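Local coordinates for glutamate--tRNA ligase (Methanothermobacter thermautotrophicus, PDB 3AII), which probably attaches glutamate to tRNA in two steps, activating it with ATP to Glu-AMP and then transferring it to the acceptor end, at residues A[100-105]-A[132-137]; A[173-178]-A[279-284]. All blocks are in the same frame, centred on the assembly; numbering follows the deposited sequence.

Contact 1 (A[100-105]-A[132-137]); sequences RFAPNP and ILRIED
R100 and R134 meet on one face of the parallel sheet of the Rossmann-type class I catalytic domain, where strands 98-101 and 130-135 form a beta-alpha-beta unit with helix 111-126, the predicted HIGH motif starting at P103 just after the first strand. Their guanidinium planes stand 81° apart: NH1 of R134 lies over a face of the R100 group, while R100 NH2 comes in at the edge of the R134 group. The D282 carboxylate forms salt bridges with both and probably balances the two positive charges. On the other face, F101 and L133 lie side by side, F101 CD2 at 3.8 Å from L133 CD1. P103 turns its CD over the F101 ring, offset toward the rim, and also packs on L133 CD1.

The backbones are tied by F101 N to I132 O (2.8 Å) and R134 N to F101 O (3.0 Å). Past the bridged residues, E136 N still bonds P103 O at 2.9 Å, nearly straight. The E136 carboxylate passes A102 CB, and water 1 lies within hydrogen-bonding distance of both its OE1 and A102 O. Bent at chi3 (70°), R134 grips E136 side-on: NE and NH1 both bond the single atom OE2, at 2.8 and 2.9 Å, with OE2 only 3° out of the guanidinium plane.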
# COMPACT_ATOMS: atom_id res chain seq x y z
N ARG A 100 -9.98 -8.30 13.32
CA ARG A 100 -8.94 -7.32 13.58
C ARG A 100 -8.06 -7.11 12.35
O ARG A 100 -7.99 -7.97 11.45
CB ARG A 100 -8.09 -7.70 14.80
CG ARG A 100 -6.91 -8.65 14.52
CD ARG A 100 -7.32 -10.02 14.04
NE ARG A 100 -6.41 -11.05 14.58
CZ ARG A 100 -5.37 -11.57 13.92
NH1 ARG A 100 -5.08 -11.17 12.69
NH2 ARG A 100 -4.62 -12.48 14.52
N PHE A 101 -7.43 -5.94 12.30
CA PHE A 101 -6.41 -5.65 11.29
C PHE A 101 -5.19 -5.33 12.13
O PHE A 101 -5.26 -4.45 12.99
CB PHE A 101 -6.79 -4.44 10.43
CG PHE A 101 -5.66 -3.94 9.56
CD1 PHE A 101 -5.04 -4.79 8.66
CD2 PHE A 101 -5.22 -2.63 9.66
CE1 PHE A 101 -3.99 -4.34 7.86
CE2 PHE A 101 -4.17 -2.17 8.88
CZ PHE A 101 -3.54 -3.03 7.98
N ALA A 102 -4.09 -6.05 11.92
CA ALA A 102 -2.98 -6.01 12.88
C ALA A 102 -1.62 -5.79 12.23
O ALA A 102 -0.81 -6.72 12.14
CB ALA A 102 -2.96 -7.30 13.71
N PRO A 103 -1.36 -4.55 11.79
CA PRO A 103 -0.09 -4.25 11.12
C PRO A 103 1.03 -3.99 12.10
O PRO A 103 0.77 -3.63 13.25
CB PRO A 103 -0.40 -2.95 10.36
CG PRO A 103 -1.42 -2.26 11.24
CD PRO A 103 -2.24 -3.37 11.88
N ASN A 104 2.27 -4.17 11.66
CA ASN A 104 3.43 -3.71 12.43
C ASN A 104 3.75 -2.28 12.06
O ASN A 104 3.52 -1.86 10.92
CB ASN A 104 4.66 -4.58 12.14
CG ASN A 104 4.38 -6.05 12.28
OD1 ASN A 104 4.09 -6.53 13.37
ND2 ASN A 104 4.46 -6.77 11.17
N PRO A 105 4.30 -1.51 13.00
CA PRO A 105 4.61 -0.11 12.66
C PRO A 105 5.99 0.07 12.03
O PRO A 105 6.74 0.94 12.45
CB PRO A 105 4.55 0.58 14.01
CG PRO A 105 5.05 -0.46 14.97
CD PRO A 105 4.58 -1.81 14.42
N ILE A 132 -11.17 -4.34 15.08
CA ILE A 132 -10.15 -3.83 15.99
C ILE A 132 -8.87 -3.52 15.21
O ILE A 132 -8.41 -4.32 14.40
CB ILE A 132 -9.85 -4.84 17.10
CG1 ILE A 132 -11.10 -5.09 17.95
CG2 ILE A 132 -8.71 -4.33 17.98
CD1 ILE A 132 -10.96 -6.28 18.92
N LEU A 133 -8.32 -2.32 15.41
CA LEU A 133 -6.99 -2.01 14.88
C LEU A 133 -6.02 -2.34 16.00
O LEU A 133 -6.11 -1.78 17.08
CB LEU A 133 -6.87 -0.52 14.51
CG LEU A 133 -5.44 -0.07 14.19
CD1 LEU A 133 -4.89 -0.81 12.95
CD2 LEU A 133 -5.38 1.44 13.95
N ARG A 134 -5.09 -3.28 15.76
CA ARG A 134 -4.12 -3.63 16.78
C ARG A 134 -2.73 -3.40 16.21
O ARG A 134 -2.31 -4.10 15.28
CB ARG A 134 -4.29 -5.09 17.23
CG ARG A 134 -3.30 -5.51 18.32
CD ARG A 134 -3.62 -6.90 18.93
NE ARG A 134 -3.36 -7.96 17.96
CZ ARG A 134 -4.17 -9.00 17.73
NH1 ARG A 134 -3.83 -9.91 16.82
NH2 ARG A 134 -5.32 -9.12 18.39
N ILE A 135 -2.03 -2.42 16.75
CA ILE A 135 -0.68 -2.12 16.27
C ILE A 135 0.30 -3.04 16.96
O ILE A 135 0.45 -3.02 18.19
CB ILE A 135 -0.28 -0.67 16.57
CG1 ILE A 135 -1.33 0.32 16.05
CG2 ILE A 135 1.09 -0.38 15.98
CD1 ILE A 135 -1.54 0.26 14.59
N GLU A 136 0.98 -3.86 16.17
CA GLU A 136 1.79 -4.94 16.72
C GLU A 136 3.27 -4.51 16.77
O GLU A 136 4.07 -4.83 15.88
CB GLU A 136 1.54 -6.23 15.93
CG GLU A 136 0.08 -6.69 16.12
CD GLU A 136 -0.19 -8.15 15.75
OE1 GLU A 136 0.61 -8.75 14.99
OE2 GLU A 136 -1.23 -8.67 16.22
N ASP A 137 3.59 -3.76 17.82
CA ASP A 137 4.89 -3.10 17.93
C ASP A 137 5.77 -3.69 19.04
O ASP A 137 6.36 -2.95 19.82
CB ASP A 137 4.69 -1.60 18.17
CG ASP A 137 4.00 -1.30 19.48
OD1 ASP A 137 3.29 -2.17 20.03
OD2 ASP A 137 4.19 -0.18 20.00
O HOH W 1 1.68 -7.68 12.48

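Contact 2 (A[173-178]-A[279-284]); sequences ETYYEY and AVDDHL
Two helices of the catalytic domain, 172-184 and 274-284, pack nearly at right angles here. The local axes of 173-178 and 279-284 cross at 98° and approach to 10.9 Å, so the contact is made by side chains, and the nearest CA atoms, of Y175 and V280, are still 7.4 Å apart.

The polar part is Y175 with D281. Y175 OH donates to D281 OD2 at 2.6 Å, using the syn lone pair of that oxygen. The two side chains cross at about a right angle, with ring and carboxylate planes 42° apart and D281 CG at the ring edge. The first torsion of Y175 (-52°) sets CG beside the backbone N, and from there the long ring carries its hydroxyl across to the other helix. A phenylalanine here lacks the hydroxyl, and the D281 carboxylate, left to R171 and Q168, would probably be less firmly fixed and the two helices would lose their polar tie.

The apolar part surrounds V280 and L284. V280 CG1 sits at the edge of the Y175 ring, 4.3 Å from CD1, whereas its CG2 faces Y178 CB. L284 divides its two methyls: CD1 meets T174 CG2 tip to tip at 3.6 Å and also touches Y178 CE2 at 3.7 Å, while CD2 lies 3.6 Å from Y178 OH.

D281 has further partners, R171 at OD1 and Q168 at OD2. Its carboxylate is therefore held at both oxygens, and the nearby arginine is likely to favour the charged form, consistent with the short bond from the tyrosine hydroxyl.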
# COMPACT_ATOMS: atom_id res chain seq x y z
N GLU A 173 2.52 -5.78 30.60
CA GLU A 173 2.18 -6.46 31.84
C GLU A 173 1.12 -7.53 31.63
O GLU A 173 1.04 -8.50 32.38
CB GLU A 173 1.74 -5.46 32.92
CG GLU A 173 2.84 -4.46 33.27
CD GLU A 173 4.00 -5.12 33.99
OE1 GLU A 173 3.81 -6.22 34.57
OE2 GLU A 173 5.11 -4.53 33.99
N THR A 174 0.32 -7.34 30.58
CA THR A 174 -0.67 -8.35 30.23
C THR A 174 0.04 -9.61 29.72
O THR A 174 -0.29 -10.73 30.13
CB THR A 174 -1.65 -7.81 29.17
OG1 THR A 174 -2.40 -6.72 29.74
CG2 THR A 174 -2.60 -8.89 28.69
N TYR A 175 1.01 -9.42 28.84
CA TYR A 175 1.76 -10.58 28.35
C TYR A 175 2.51 -11.26 29.48
O TYR A 175 2.65 -12.48 29.47
CB TYR A 175 2.71 -10.20 27.21
CG TYR A 175 2.03 -9.43 26.11
CD1 TYR A 175 0.88 -9.93 25.50
CD2 TYR A 175 2.54 -8.22 25.67
CE1 TYR A 175 0.25 -9.23 24.50
CE2 TYR A 175 1.91 -7.51 24.67
CZ TYR A 175 0.77 -8.02 24.09
OH TYR A 175 0.15 -7.30 23.11
N TYR A 176 3.02 -10.48 30.43
CA TYR A 176 3.73 -11.08 31.58
C TYR A 176 2.76 -11.86 32.46
O TYR A 176 3.07 -12.96 32.91
CB TYR A 176 4.43 -9.99 32.39
CG TYR A 176 5.49 -9.20 31.64
CD1 TYR A 176 6.10 -9.70 30.49
CD2 TYR A 176 5.89 -7.95 32.10
CE1 TYR A 176 7.05 -8.96 29.81
CE2 TYR A 176 6.84 -7.20 31.43
CZ TYR A 176 7.43 -7.71 30.29
OH TYR A 176 8.39 -6.96 29.66
N GLU A 177 1.59 -11.28 32.71
CA GLU A 177 0.54 -11.92 33.50
C GLU A 177 0.17 -13.27 32.90
O GLU A 177 0.09 -14.30 33.61
CB GLU A 177 -0.71 -11.03 33.53
CG GLU A 177 -1.88 -11.63 34.32
CD GLU A 177 -3.17 -10.85 34.12
OE1 GLU A 177 -3.10 -9.68 33.67
OE2 GLU A 177 -4.26 -11.40 34.40
N TYR A 178 -0.03 -13.29 31.59
CA TYR A 178 -0.43 -14.53 30.94
C TYR A 178 0.72 -15.51 30.74
O TYR A 178 0.49 -16.69 30.60
CB TYR A 178 -1.27 -14.29 29.68
CG TYR A 178 -2.66 -13.89 30.10
CD1 TYR A 178 -3.60 -14.85 30.42
CD2 TYR A 178 -2.99 -12.55 30.29
CE1 TYR A 178 -4.86 -14.50 30.88
CE2 TYR A 178 -4.26 -12.20 30.76
CZ TYR A 178 -5.18 -13.19 31.04
OH TYR A 178 -6.43 -12.85 31.50
N ALA A 279 -2.12 -14.54 20.04
CA ALA A 279 -3.10 -15.42 20.67
C ALA A 279 -3.70 -14.79 21.91
O ALA A 279 -4.92 -14.82 22.10
CB ALA A 279 -2.46 -16.77 21.03
N VAL A 280 -2.86 -14.24 22.78
CA VAL A 280 -3.36 -13.61 23.99
C VAL A 280 -4.32 -12.45 23.65
O VAL A 280 -5.40 -12.31 24.25
CB VAL A 280 -2.19 -13.11 24.89
CG1 VAL A 280 -2.72 -12.23 26.03
CG2 VAL A 280 -1.43 -14.31 25.49
N ASP A 281 -3.92 -11.62 22.70
CA ASP A 281 -4.73 -10.45 22.35
C ASP A 281 -6.00 -10.83 21.59
O ASP A 281 -7.06 -10.26 21.85
CB ASP A 281 -3.91 -9.44 21.57
CG ASP A 281 -2.92 -8.72 22.46
OD1 ASP A 281 -3.01 -8.86 23.70
OD2 ASP A 281 -2.04 -8.03 21.91
N ASP A 282 -5.91 -11.81 20.70
CA ASP A 282 -7.12 -12.27 20.01
C ASP A 282 -8.13 -12.76 21.05
O ASP A 282 -9.32 -12.48 20.95
CB ASP A 282 -6.81 -13.37 18.99
CG ASP A 282 -6.27 -12.84 17.68
OD1 ASP A 282 -6.35 -11.61 17.43
OD2 ASP A 282 -5.77 -13.65 16.87
N HIS A 283 -7.66 -13.49 22.05
CA HIS A 283 -8.59 -14.00 23.05
C HIS A 283 -9.15 -12.89 23.91
O HIS A 283 -10.36 -12.78 24.09
CB HIS A 283 -7.94 -15.03 23.97
CG HIS A 283 -8.81 -15.42 25.12
ND1 HIS A 283 -9.89 -16.26 24.99
CD2 HIS A 283 -8.78 -15.05 26.43
CE1 HIS A 283 -10.48 -16.40 26.16
NE2 HIS A 283 -9.82 -15.69 27.05
N LEU A 284 -8.28 -12.04 24.44
CA LEU A 284 -8.75 -11.05 25.41
C LEU A 284 -9.63 -9.97 24.78
O LEU A 284 -10.52 -9.43 25.45
CB LEU A 284 -7.60 -10.40 26.18
CG LEU A 284 -6.82 -11.32 27.13
CD1 LEU A 284 -5.58 -10.57 27.66
CD2 LEU A 284 -7.70 -11.79 28.28

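In the fold
Contact 1 closes along the chain before contact 2 opens, and their centres lie 15 Å apart, both within the catalytic domain. Contact 1 joins two adjacent strands of the parallel sheet of the Rossmann-type fold; contact 2 joins two helices, of which 274-284 forms the link. Its D282 bridges R134 through OD1 and R100 through OD2, both at 2.9 Å from the NH2 atom of the arginine, while the neighbouring D281 engages helix 172-184 and lays its CB near R134 NH2. Successive aspartates thus connect one helix to a face of the sheet, through side chains of two neighbouring strands, and to a second helix, so helices 274-284 and 172-184 are tied to the sheet whose strand 98-101 leads into the predicted HIGH motif.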